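Local structure of putative methylase (Clostridium difficile, 3LDU) at residues T307-G312 with Y340-S345; D348-F353 with N371-P376; A177-T182 with G207-E212; F15-M20 with R361-G366. The protein probably methylates guanine bases of ribosomal RNA and binds GTP in its Rossmann-like methyltransferase domain. All coordinates share one frame; numbering follows the deposited sequence.

Contact 1 (T307-G312 with Y340-S345); sequences TNPPYG and YYLITS. With GTP (guanosine-5'-triphosphate), chain B.
The Asn-Pro-Pro-Tyr sequence of residues 308-311 matches the (N/D)PPY motif of N-methyltransferases, and it leaves the sheet here, at the end of strand 304-307 beside strand 339-344. Two backbone bonds define the parallel pairing: Thr307 N donates to Tyr341 O at 3.0 Å, and Ile343 N donates to Thr307 O at 3.1 Å. Thr307 and Leu342 run abreast from the same face of the sheet, with Thr307 CG2 3.7 Å from Leu342 CG. Because OG1 stands anti to the backbone N of Thr307 (chi1 -168°), the methyl is left for Leu342 while the hydroxyl bonds Asp201. Beyond this pair regular bridging stops, and Pro309 CD rests 3.2 Å from Ile343 O. Tyr311 then folds back: its ring passes Thr344 heading the other way and takes the Thr344-Ser345 peptide over one face, Ser345 N standing 3.8 Å from the ring plane toward the rim. Ser345 OG, which also bonds Glu313, reaches Tyr311 CB at 3.3 Å, and one water donates both to this hydroxyl and to Tyr311 O. On the other flank Asn308 O lies 3.1 Å from C5' of GTP. Ser345 N against the ring face and Ile343 O, met obliquely near CE2, are buried without a polar partner in the model; beside the nucleotide, the polar links between loop and strand end run instead through Tyr325 OH, bonded to Pro310 O and Thr344 OG1, and through the water.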
# COMPACT_ATOMS: atom_id res chain seq x y z
N THR A 307 14.42 -8.81 3.43
CA THR A 307 14.93 -7.85 4.39
C THR A 307 15.22 -6.47 3.81
O THR A 307 15.42 -6.32 2.60
CB THR A 307 16.23 -8.39 5.07
OG1 THR A 307 16.56 -7.58 6.20
CG2 THR A 307 17.40 -8.42 4.07
N ASN A 308 15.25 -5.47 4.70
CA ASN A 308 15.42 -4.07 4.36
C ASN A 308 16.61 -3.53 5.18
O ASN A 308 16.44 -3.03 6.29
CB ASN A 308 14.08 -3.36 4.70
CG ASN A 308 14.12 -1.85 4.57
OD1 ASN A 308 13.60 -1.13 5.44
ND2 ASN A 308 14.67 -1.36 3.49
N PRO A 309 17.84 -3.72 4.66
CA PRO A 309 19.03 -3.32 5.43
C PRO A 309 19.20 -1.80 5.45
O PRO A 309 18.51 -1.11 4.70
CB PRO A 309 20.19 -3.93 4.62
CG PRO A 309 19.65 -4.01 3.21
CD PRO A 309 18.19 -4.38 3.39
N PRO A 310 20.11 -1.28 6.28
CA PRO A 310 20.47 0.14 6.20
C PRO A 310 20.90 0.47 4.76
O PRO A 310 21.49 -0.39 4.11
CB PRO A 310 21.67 0.26 7.14
CG PRO A 310 21.62 -0.95 8.02
CD PRO A 310 20.97 -2.03 7.22
N TYR A 311 20.62 1.68 4.28
CA TYR A 311 20.93 2.06 2.90
C TYR A 311 22.28 2.75 2.73
O TYR A 311 22.80 2.85 1.61
CB TYR A 311 19.86 3.02 2.35
CG TYR A 311 18.45 2.47 2.30
CD1 TYR A 311 17.36 3.31 2.07
CD2 TYR A 311 18.20 1.11 2.46
CE1 TYR A 311 16.06 2.82 2.00
CE2 TYR A 311 16.90 0.60 2.39
CZ TYR A 311 15.83 1.47 2.18
OH TYR A 311 14.55 0.96 2.11
N GLY A 312 22.82 3.27 3.83
CA GLY A 312 24.09 3.97 3.80
C GLY A 312 24.05 5.25 2.98
O GLY A 312 25.00 5.57 2.27
N TYR A 340 17.15 -15.31 -1.15
CA TYR A 340 17.18 -14.09 -0.36
C TYR A 340 16.85 -12.87 -1.21
O TYR A 340 17.16 -12.83 -2.40
CB TYR A 340 18.51 -13.91 0.40
CG TYR A 340 19.72 -14.55 -0.26
CD1 TYR A 340 20.52 -13.83 -1.13
CD2 TYR A 340 20.09 -15.86 0.04
CE1 TYR A 340 21.64 -14.39 -1.73
CE2 TYR A 340 21.22 -16.44 -0.57
CZ TYR A 340 21.99 -15.69 -1.45
OH TYR A 340 23.11 -16.24 -2.06
N TYR A 341 16.21 -11.88 -0.58
CA TYR A 341 15.69 -10.72 -1.29
C TYR A 341 15.97 -9.51 -0.42
O TYR A 341 15.66 -9.51 0.77
CB TYR A 341 14.17 -10.88 -1.48
CG TYR A 341 13.80 -12.13 -2.25
CD1 TYR A 341 13.59 -12.09 -3.62
CD2 TYR A 341 13.69 -13.37 -1.60
CE1 TYR A 341 13.25 -13.24 -4.34
CE2 TYR A 341 13.36 -14.53 -2.31
CZ TYR A 341 13.14 -14.45 -3.67
OH TYR A 341 12.82 -15.59 -4.40
N LEU A 342 16.60 -8.49 -0.99
CA LEU A 342 17.01 -7.33 -0.20
C LEU A 342 16.63 -6.06 -0.91
O LEU A 342 16.86 -5.92 -2.12
CB LEU A 342 18.54 -7.35 -0.01
CG LEU A 342 19.13 -8.51 0.80
CD1 LEU A 342 19.55 -9.62 -0.16
CD2 LEU A 342 20.32 -8.06 1.64
N ILE A 343 16.06 -5.12 -0.17
CA ILE A 343 15.73 -3.82 -0.74
C ILE A 343 16.69 -2.75 -0.21
O ILE A 343 16.93 -2.66 0.99
CB ILE A 343 14.24 -3.44 -0.46
CG1 ILE A 343 13.96 -2.05 -1.04
CG2 ILE A 343 13.92 -3.51 1.04
CD1 ILE A 343 12.45 -1.72 -1.17
N THR A 344 17.28 -1.99 -1.12
CA THR A 344 18.17 -0.91 -0.71
C THR A 344 18.30 0.13 -1.80
O THR A 344 18.14 -0.19 -2.98
CB THR A 344 19.59 -1.42 -0.32
OG1 THR A 344 20.40 -0.30 0.03
CG2 THR A 344 20.24 -2.17 -1.47
N SER A 345 18.60 1.36 -1.40
CA SER A 345 18.81 2.43 -2.37
C SER A 345 20.28 2.53 -2.78
O SER A 345 20.64 3.34 -3.63
CB SER A 345 18.36 3.77 -1.80
OG SER A 345 19.16 4.15 -0.69
PG GTP B . 11.04 -2.08 9.20
O1G GTP B . 11.00 -3.59 9.17
O2G GTP B . 9.89 -1.56 8.38
O3G GTP B . 10.87 -1.55 10.61
O3B GTP B . 12.45 -1.59 8.57
PB GTP B . 13.59 -0.96 9.53
O1B GTP B . 13.51 0.54 9.42
O2B GTP B . 13.38 -1.37 10.97
O3A GTP B . 15.05 -1.43 9.03
PA GTP B . 16.18 -0.27 8.96
O1A GTP B . 16.12 0.53 10.24
O2A GTP B . 15.95 0.63 7.77
O5' GTP B . 17.63 -0.97 8.91
C5' GTP B . 17.64 -2.35 9.07
C4' GTP B . 17.79 -2.66 10.55
O4' GTP B . 18.94 -3.45 10.66
C3' GTP B . 18.01 -1.47 11.49
O3' GTP B . 16.98 -1.48 12.45
C2' GTP B . 19.35 -1.73 12.19
O2' GTP B . 19.27 -1.62 13.60
C1' GTP B . 19.58 -3.18 11.88
N9 GTP B . 20.98 -3.59 11.70
C8 GTP B . 22.09 -2.89 11.30
N7 GTP B . 23.13 -3.76 11.29
C5 GTP B . 22.70 -4.98 11.70
C6 GTP B . 23.33 -6.21 11.87
O6 GTP B . 24.54 -6.35 11.65
N1 GTP B . 22.57 -7.28 12.30
C2 GTP B . 21.22 -7.14 12.55
N2 GTP B . 20.53 -8.20 12.95
N3 GTP B . 20.57 -5.92 12.39
C4 GTP B . 21.33 -4.88 11.96
O HOH W 1 22.22 4.48 -0.48

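Contact 2 (D348-F353 with N371-P376); sequences DFEYEF and NFFQYP
Phe349 reaches from helix 349-353 to Phe373 and Tyr375 of strand 371-375. Its CB lies 3.7 Å from Phe373 CE2, and with CG anti to the backbone N of Phe349 (chi1 170°) the ring runs on along the strand. CG stays over Phe373; CD2 makes the closest approach, 3.6 Å from Phe373 CD2, above one face of that ring and offset toward its rim. The two rings are oblique, planes 34° apart. Farther out, Phe349 CE2 meets the hydroxyl of Tyr375, whose OH lies 3.5 Å away near the plane of the Phe349 ring. One helical turn on, Phe353 puts CE2 over a face of the Tyr375 ring, with centroids 5.0 Å apart. Glu350 passes Phe373 and Tyr375 at a slant: its CG packs against Tyr375 OH, and OE1 sits at the edge of Phe373, 3.6 Å from CE1. No hydrogen bond crosses the contact; Glu350 OE2 bonds Ala357 N, and Tyr375 OH bonds Gln355 O. The segment axes are 11.1 Å apart and 44° from parallel. Alternate strand residues meet one side of a short helix, which packs through aromatic side chains on one face of the sheet, as in the layered α/β Rossmann-like methyltransferase fold.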
# COMPACT_ATOMS: atom_id res chain seq x y z
N ASP A 348 25.20 0.37 -6.03
CA ASP A 348 26.20 -0.66 -6.31
C ASP A 348 26.14 -1.82 -5.32
O ASP A 348 27.17 -2.40 -4.96
CB ASP A 348 27.59 -0.04 -6.30
CG ASP A 348 28.58 -0.81 -7.14
OD1 ASP A 348 28.15 -1.39 -8.17
OD2 ASP A 348 29.77 -0.83 -6.79
N PHE A 349 24.92 -2.17 -4.90
CA PHE A 349 24.71 -3.22 -3.92
C PHE A 349 25.30 -4.56 -4.35
O PHE A 349 26.02 -5.20 -3.59
CB PHE A 349 23.22 -3.39 -3.60
CG PHE A 349 22.93 -4.62 -2.79
CD1 PHE A 349 23.14 -4.62 -1.41
CD2 PHE A 349 22.49 -5.78 -3.40
CE1 PHE A 349 22.89 -5.76 -0.66
CE2 PHE A 349 22.25 -6.92 -2.66
CZ PHE A 349 22.45 -6.91 -1.29
N GLU A 350 25.01 -4.98 -5.58
CA GLU A 350 25.44 -6.29 -6.05
C GLU A 350 26.95 -6.45 -5.97
O GLU A 350 27.45 -7.51 -5.62
CB GLU A 350 24.95 -6.54 -7.48
CG GLU A 350 23.45 -6.74 -7.56
CD GLU A 350 22.93 -6.60 -8.97
OE1 GLU A 350 22.94 -5.46 -9.48
OE2 GLU A 350 22.50 -7.61 -9.56
N TYR A 351 27.67 -5.37 -6.26
CA TYR A 351 29.12 -5.41 -6.19
C TYR A 351 29.64 -5.68 -4.77
O TYR A 351 30.53 -6.51 -4.56
CB TYR A 351 29.74 -4.13 -6.77
CG TYR A 351 31.24 -4.14 -6.71
CD1 TYR A 351 31.99 -4.89 -7.61
CD2 TYR A 351 31.92 -3.41 -5.74
CE1 TYR A 351 33.38 -4.90 -7.55
CE2 TYR A 351 33.30 -3.42 -5.67
CZ TYR A 351 34.02 -4.17 -6.57
OH TYR A 351 35.40 -4.18 -6.51
N GLU A 352 29.09 -4.99 -3.78
CA GLU A 352 29.56 -5.16 -2.41
C GLU A 352 29.05 -6.46 -1.79
O GLU A 352 29.76 -7.14 -1.02
CB GLU A 352 29.17 -3.96 -1.55
CG GLU A 352 29.61 -2.62 -2.11
CD GLU A 352 31.13 -2.45 -2.11
OE1 GLU A 352 31.82 -3.27 -1.46
OE2 GLU A 352 31.62 -1.50 -2.75
N PHE A 353 27.81 -6.82 -2.14
CA PHE A 353 27.19 -8.07 -1.70
C PHE A 353 27.91 -9.30 -2.26
O PHE A 353 27.91 -10.37 -1.64
CB PHE A 353 25.72 -8.08 -2.10
CG PHE A 353 24.95 -9.25 -1.57
CD1 PHE A 353 24.63 -9.33 -0.22
CD2 PHE A 353 24.51 -10.25 -2.42
CE1 PHE A 353 23.90 -10.39 0.28
CE2 PHE A 353 23.78 -11.32 -1.93
CZ PHE A 353 23.47 -11.39 -0.57
N ASN A 371 15.94 -0.23 -4.88
CA ASN A 371 15.85 -1.40 -5.75
C ASN A 371 15.65 -2.65 -4.93
O ASN A 371 16.18 -2.76 -3.83
CB ASN A 371 17.10 -1.55 -6.60
CG ASN A 371 17.22 -0.49 -7.67
OD1 ASN A 371 16.48 -0.50 -8.66
ND2 ASN A 371 18.15 0.44 -7.47
N PHE A 372 14.87 -3.59 -5.45
CA PHE A 372 14.65 -4.87 -4.78
C PHE A 372 15.49 -5.89 -5.54
O PHE A 372 15.20 -6.19 -6.69
CB PHE A 372 13.17 -5.23 -4.85
CG PHE A 372 12.77 -6.41 -4.00
CD1 PHE A 372 13.23 -6.55 -2.70
CD2 PHE A 372 11.90 -7.37 -4.50
CE1 PHE A 372 12.84 -7.63 -1.91
CE2 PHE A 372 11.51 -8.45 -3.73
CZ PHE A 372 11.97 -8.58 -2.44
N PHE A 373 16.54 -6.40 -4.89
CA PHE A 373 17.45 -7.37 -5.50
C PHE A 373 17.03 -8.79 -5.11
O PHE A 373 16.98 -9.13 -3.94
CB PHE A 373 18.85 -7.12 -4.99
CG PHE A 373 19.41 -5.79 -5.38
CD1 PHE A 373 20.07 -5.63 -6.59
CD2 PHE A 373 19.28 -4.70 -4.54
CE1 PHE A 373 20.60 -4.40 -6.96
CE2 PHE A 373 19.80 -3.46 -4.90
CZ PHE A 373 20.47 -3.32 -6.11
N GLN A 374 16.75 -9.62 -6.11
CA GLN A 374 16.12 -10.91 -5.87
C GLN A 374 17.11 -12.02 -6.17
O GLN A 374 17.69 -12.05 -7.25
CB GLN A 374 14.90 -11.06 -6.78
CG GLN A 374 13.90 -9.94 -6.56
CD GLN A 374 12.72 -9.96 -7.52
OE1 GLN A 374 12.08 -8.94 -7.74
NE2 GLN A 374 12.42 -11.13 -8.09
N TYR A 375 17.29 -12.93 -5.21
CA TYR A 375 18.24 -14.03 -5.34
C TYR A 375 17.58 -15.37 -5.02
O TYR A 375 17.85 -15.95 -3.96
CB TYR A 375 19.42 -13.84 -4.39
CG TYR A 375 20.26 -12.61 -4.63
CD1 TYR A 375 21.41 -12.69 -5.41
CD2 TYR A 375 19.92 -11.39 -4.07
CE1 TYR A 375 22.21 -11.57 -5.62
CE2 TYR A 375 20.71 -10.26 -4.28
CZ TYR A 375 21.85 -10.35 -5.06
OH TYR A 375 22.64 -9.24 -5.27
N PRO A 376 16.72 -15.87 -5.92
CA PRO A 376 16.13 -17.19 -5.71
C PRO A 376 17.23 -18.25 -5.70
O PRO A 376 18.23 -18.09 -6.41
CB PRO A 376 15.22 -17.38 -6.93
CG PRO A 376 15.71 -16.37 -7.94
CD PRO A 376 16.18 -15.21 -7.12

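Contact 3 (A177-T182 with G207-E212); sequences APIRET and GTILIE. With GTP (guanosine-5'-triphosphate), chain B.
Ile179 and Thr208 face each other where a loop entering helix 181-189 passes the first turn of helix 208-217, the closest CA pair being Glu181 and Thr208 at 6.4 Å. The γ-phosphate of GTP bridges Ile179 and Thr208 through O2G. Ile179 N donates to O2G of GTP at 2.7 Å, with a bent N-H...O angle of 136°, and Thr208 OG1 donates to the same O2G at 3.1 Å. The two side chains also cross each other, Ile179 CG2 lying 3.8 Å from Thr208 CB. In Thr208 the hydroxyl stands anti to the carbonyl carbon (chi1 -59°), which directs OG1 to the phosphate and leaves CG2 against Ile179 O, 3.7 Å away. Ile209 extends the apolar patch, its CG1 touching Ile179 CG2 at 4.1 Å. A helical turn beyond, Glu212 brings OE2 within 3.6 Å of Glu181 CB, the two carboxylate planes being almost perpendicular at 87°. Glu181 has a salt bridge to Arg171 and a hydrogen bond to His166; Glu212 has a salt bridge to Arg168 and a hydrogen bond to Tyr170. These partners probably ease the placing of two acids near each other, their OE2 atoms not in contact. O2G is thus gripped from both segments, and its position at the start of helix 208-217 would probably let the helix end stabilise its charge.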
# COMPACT_ATOMS: atom_id res chain seq x y z
N ALA A 177 12.99 4.34 11.06
CA ALA A 177 12.46 4.61 9.73
C ALA A 177 11.89 3.34 9.10
O ALA A 177 12.56 2.67 8.31
CB ALA A 177 13.54 5.22 8.84
N PRO A 178 10.64 3.01 9.44
CA PRO A 178 10.07 1.73 9.03
C PRO A 178 9.73 1.77 7.55
O PRO A 178 9.32 2.82 7.05
CB PRO A 178 8.77 1.65 9.86
CG PRO A 178 8.87 2.76 10.88
CD PRO A 178 9.68 3.82 10.20
N ILE A 179 9.91 0.65 6.86
CA ILE A 179 9.44 0.51 5.49
C ILE A 179 7.92 0.67 5.48
O ILE A 179 7.25 0.32 6.43
CB ILE A 179 9.85 -0.86 4.91
CG1 ILE A 179 9.49 -0.98 3.44
CG2 ILE A 179 9.23 -2.02 5.70
CD1 ILE A 179 10.10 -2.22 2.80
N ARG A 180 7.38 1.22 4.40
CA ARG A 180 5.93 1.39 4.30
C ARG A 180 5.23 0.02 4.24
O ARG A 180 5.73 -0.90 3.58
CB ARG A 180 5.62 2.18 3.02
CG ARG A 180 4.27 2.83 3.02
CD ARG A 180 4.16 3.74 1.80
NE ARG A 180 2.98 4.59 1.84
CZ ARG A 180 2.99 5.88 2.20
NH1 ARG A 180 4.13 6.47 2.56
NH2 ARG A 180 1.86 6.57 2.20
N GLU A 181 4.09 -0.12 4.93
CA GLU A 181 3.38 -1.42 4.99
C GLU A 181 2.99 -1.96 3.61
O GLU A 181 3.05 -3.17 3.35
CB GLU A 181 2.14 -1.31 5.89
CG GLU A 181 2.43 -1.06 7.36
CD GLU A 181 2.53 0.42 7.73
OE1 GLU A 181 2.96 1.24 6.89
OE2 GLU A 181 2.16 0.76 8.88
N THR A 182 2.54 -1.07 2.72
CA THR A 182 2.12 -1.48 1.38
C THR A 182 3.32 -1.99 0.57
O THR A 182 3.22 -2.99 -0.15
CB THR A 182 1.50 -0.31 0.62
OG1 THR A 182 2.33 0.85 0.78
CG2 THR A 182 0.10 -0.02 1.18
N GLY A 207 9.58 -4.66 12.51
CA GLY A 207 8.95 -5.92 12.19
C GLY A 207 7.93 -5.92 11.06
O GLY A 207 7.22 -6.90 10.86
N THR A 208 7.90 -4.83 10.31
CA THR A 208 6.86 -4.60 9.30
C THR A 208 6.80 -5.70 8.24
O THR A 208 5.72 -6.19 7.91
CB THR A 208 7.10 -3.26 8.59
OG1 THR A 208 7.08 -2.21 9.57
CG2 THR A 208 6.00 -2.99 7.57
N ILE A 209 7.96 -6.09 7.72
CA ILE A 209 7.99 -7.10 6.68
C ILE A 209 7.40 -8.41 7.19
O ILE A 209 6.61 -9.04 6.50
CB ILE A 209 9.43 -7.30 6.15
CG1 ILE A 209 9.82 -6.08 5.31
CG2 ILE A 209 9.53 -8.58 5.31
CD1 ILE A 209 11.24 -6.12 4.80
N LEU A 210 7.79 -8.82 8.40
CA LEU A 210 7.29 -10.07 8.96
C LEU A 210 5.82 -10.01 9.36
O LEU A 210 5.08 -10.98 9.16
CB LEU A 210 8.12 -10.49 10.16
CG LEU A 210 9.56 -10.82 9.78
CD1 LEU A 210 10.40 -11.05 11.04
CD2 LEU A 210 9.55 -12.02 8.87
N ILE A 211 5.39 -8.90 9.94
CA ILE A 211 3.96 -8.72 10.21
C ILE A 211 3.13 -8.83 8.93
O ILE A 211 2.13 -9.55 8.88
CB ILE A 211 3.70 -7.40 10.98
CG1 ILE A 211 4.35 -7.49 12.36
CG2 ILE A 211 2.20 -7.12 11.11
CD1 ILE A 211 4.50 -6.15 13.09
N GLU A 212 3.56 -8.15 7.86
CA GLU A 212 2.84 -8.29 6.60
C GLU A 212 2.84 -9.71 6.07
O GLU A 212 1.82 -10.19 5.56
CB GLU A 212 3.35 -7.30 5.54
CG GLU A 212 3.13 -5.86 5.93
CD GLU A 212 1.66 -5.45 5.84
OE1 GLU A 212 0.97 -5.85 4.87
OE2 GLU A 212 1.20 -4.73 6.73
PG GTP B . 11.04 -2.08 9.20
O1G GTP B . 11.00 -3.59 9.17
O2G GTP B . 9.89 -1.56 8.38
O3G GTP B . 10.87 -1.55 10.61
O3B GTP B . 12.45 -1.59 8.57
PB GTP B . 13.59 -0.96 9.53
O1B GTP B . 13.51 0.54 9.42
O2B GTP B . 13.38 -1.37 10.97
O3A GTP B . 15.05 -1.43 9.03
PA GTP B . 16.18 -0.27 8.96
O1A GTP B . 16.12 0.53 10.24
O2A GTP B . 15.95 0.63 7.77
O5' GTP B . 17.63 -0.97 8.91
C5' GTP B . 17.64 -2.35 9.07
C4' GTP B . 17.79 -2.66 10.55
O4' GTP B . 18.94 -3.45 10.66
C3' GTP B . 18.01 -1.47 11.49
O3' GTP B . 16.98 -1.48 12.45
C2' GTP B . 19.35 -1.73 12.19
O2' GTP B . 19.27 -1.62 13.60
C1' GTP B . 19.58 -3.18 11.88
N9 GTP B . 20.98 -3.59 11.70
C8 GTP B . 22.09 -2.89 11.30
N7 GTP B . 23.13 -3.76 11.29
C5 GTP B . 22.70 -4.98 11.70
C6 GTP B . 23.33 -6.21 11.87
O6 GTP B . 24.54 -6.35 11.65
N1 GTP B . 22.57 -7.28 12.30
C2 GTP B . 21.22 -7.14 12.55
N2 GTP B . 20.53 -8.20 12.95
N3 GTP B . 20.57 -5.92 12.39
C4 GTP B . 21.33 -4.88 11.96

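Contact 4 (F15-M20 with R361-G366); sequences FGMEKM and RKLYNG
Phe15 lays the CB and CD2 side of its benzyl group along the rim of the Tyr364 ring. Phe15 CD2 approaches Tyr364 CE1 to 3.7 Å, each atom lying near the plane of the other's ring, so the two aromatics meet edge to edge rather than by stacking. Phe15 CB adds a second touch, 3.7 Å from Tyr364 CD1. Tyr364 is poorly ordered, and this aromatic touch is correspondingly less certain than the packing beside it. Gly16 is the nearest backbone to the strand, its CA standing 5.0 Å from that of Leu363. With a positive phi of 99°, Gly16 turns its bare CA to the strand, 3.8 Å from Lys362 O. Leu363 CD2 packs 3.4 Å from Gly16 O. The same methyl receives CE of Met17, a selenomethionine, at 3.5 Å; turned by its second and third torsions, the Met17 chain lies nearly perpendicular to Leu363. Inside the loop, Gly16 N donates to Glu18 OE1 at 2.8 Å, on the syn side of the carboxylate but 29° out of its plane. Glu18 OE2 goes on to bond Gly38 N. No hydrogen bond crosses the interface, and Phe15 O is buried without a partner in the model. The turn entering helix 18-27 thus leans on strand 359-365, an outermost strand of the methyltransferase sheet; helix 181-189 completes the packing, with Leu183 against Met17 and Leu187 against Leu363, while strand 368-375 pairs antiparallel with 359-365 through backbone bonds of Arg361 with Phe372 and Leu363 with Thr370.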
# COMPACT_ATOMS: atom_id res chain seq x y z
N PHE A 15 5.21 3.56 -7.58
CA PHE A 15 5.72 3.08 -8.86
C PHE A 15 6.47 1.78 -8.64
O PHE A 15 7.27 1.68 -7.72
CB PHE A 15 6.63 4.13 -9.51
CG PHE A 15 5.94 5.44 -9.76
CD1 PHE A 15 4.72 5.48 -10.42
CD2 PHE A 15 6.51 6.63 -9.35
CE1 PHE A 15 4.09 6.69 -10.66
CE2 PHE A 15 5.88 7.84 -9.59
CZ PHE A 15 4.67 7.87 -10.24
N GLY A 16 6.18 0.78 -9.47
CA GLY A 16 6.79 -0.53 -9.35
C GLY A 16 5.88 -1.52 -8.62
O GLY A 16 6.14 -2.72 -8.60
N MSE A 17 4.80 -1.00 -8.05
CA MSE A 17 3.82 -1.81 -7.33
C MSE A 17 2.58 -2.19 -8.16
O MSE A 17 1.73 -2.96 -7.69
CB MSE A 17 3.35 -1.08 -6.07
CG MSE A 17 4.47 -0.79 -5.11
SE MSE A 17 4.83 -2.37 -4.05
CE MSE A 17 5.83 -3.52 -5.31
N GLU A 18 2.50 -1.67 -9.39
CA GLU A 18 1.31 -1.84 -10.23
C GLU A 18 0.96 -3.29 -10.54
O GLU A 18 -0.21 -3.67 -10.53
CB GLU A 18 1.45 -1.07 -11.55
CG GLU A 18 1.63 0.43 -11.39
CD GLU A 18 3.08 0.86 -11.26
OE1 GLU A 18 3.97 -0.01 -11.06
OE2 GLU A 18 3.34 2.07 -11.36
N LYS A 19 1.98 -4.11 -10.81
CA LYS A 19 1.75 -5.52 -11.12
C LYS A 19 1.19 -6.29 -9.92
O LYS A 19 0.29 -7.11 -10.06
CB LYS A 19 3.04 -6.19 -11.60
CG LYS A 19 2.97 -6.77 -12.99
CD LYS A 19 2.80 -5.68 -14.03
CE LYS A 19 3.57 -6.04 -15.30
NZ LYS A 19 5.02 -6.22 -15.01
N MSE A 20 1.75 -6.04 -8.73
CA MSE A 20 1.27 -6.71 -7.53
C MSE A 20 -0.14 -6.26 -7.20
O MSE A 20 -0.98 -7.09 -6.86
CB MSE A 20 2.16 -6.41 -6.32
CG MSE A 20 3.50 -7.09 -6.39
SE MSE A 20 4.75 -6.15 -7.52
CE MSE A 20 3.79 -4.73 -8.35
N ARG A 361 14.43 -4.94 -9.23
CA ARG A 361 13.23 -4.18 -9.52
C ARG A 361 13.26 -2.80 -8.88
O ARG A 361 13.54 -2.66 -7.69
CB ARG A 361 11.99 -4.96 -9.08
CG ARG A 361 11.82 -6.29 -9.80
CD ARG A 361 10.58 -7.00 -9.34
NE ARG A 361 10.46 -8.36 -9.86
CZ ARG A 361 9.45 -8.78 -10.62
NH1 ARG A 361 9.39 -10.03 -11.03
NH2 ARG A 361 8.49 -7.93 -10.95
N LYS A 362 12.97 -1.78 -9.69
CA LYS A 362 12.96 -0.41 -9.18
C LYS A 362 11.65 -0.14 -8.44
O LYS A 362 10.56 -0.35 -8.98
CB LYS A 362 13.14 0.59 -10.32
CG LYS A 362 13.06 2.04 -9.87
CD LYS A 362 13.31 3.02 -11.02
CE LYS A 362 14.70 2.85 -11.61
NZ LYS A 362 15.06 3.99 -12.51
N LEU A 363 11.78 0.31 -7.19
CA LEU A 363 10.63 0.53 -6.31
C LEU A 363 10.81 1.83 -5.52
O LEU A 363 11.82 2.51 -5.68
CB LEU A 363 10.46 -0.65 -5.35
CG LEU A 363 10.16 -2.01 -5.97
CD1 LEU A 363 10.27 -3.11 -4.92
CD2 LEU A 363 8.76 -1.99 -6.57
N TYR A 364 9.84 2.15 -4.67
CA TYR A 364 9.88 3.43 -3.95
C TYR A 364 9.37 3.42 -2.51
O TYR A 364 8.24 3.02 -2.24
CB TYR A 364 9.09 4.50 -4.73
CG TYR A 364 9.85 5.10 -5.89
CD1 TYR A 364 9.23 5.33 -7.10
CD2 TYR A 364 11.19 5.44 -5.76
CE1 TYR A 364 9.93 5.88 -8.16
CE2 TYR A 364 11.89 5.99 -6.81
CZ TYR A 364 11.25 6.21 -8.01
OH TYR A 364 11.95 6.76 -9.06
N ASN A 365 10.21 3.88 -1.59
CA ASN A 365 9.74 4.44 -0.32
C ASN A 365 9.61 5.95 -0.54
O ASN A 365 10.23 6.74 0.18
CB ASN A 365 10.73 4.17 0.83
CG ASN A 365 10.48 2.84 1.55
OD1 ASN A 365 9.55 2.70 2.37
ND2 ASN A 365 11.35 1.87 1.29
N GLY A 366 8.82 6.34 -1.54
CA GLY A 366 8.62 7.74 -1.86
C GLY A 366 9.91 8.53 -2.06
O GLY A 366 10.52 8.50 -3.13

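How the contacts relate
Contacts 1, 2 and 4 reach the same mixed sheet, in which strands 304-307, 339-344, 368-375 and 359-365 are successive neighbours. Contacts 1 and 2 have centres about 8 Å apart and are joined by probable backbone bonds between strands 339-344 and 368-375. Contact 3, about 13 Å from contact 1 between centres, reaches it through Ile179 and Ile209 against Asn308, and both touch GTP. Along the chain contact 3 closes before contact 1 opens, and contact 1 before contact 2; contact 4 brackets contacts 1 and 3 and crosses contact 2. It brings the N-terminal ferredoxin-like region against the methyltransferase domain that holds the other three.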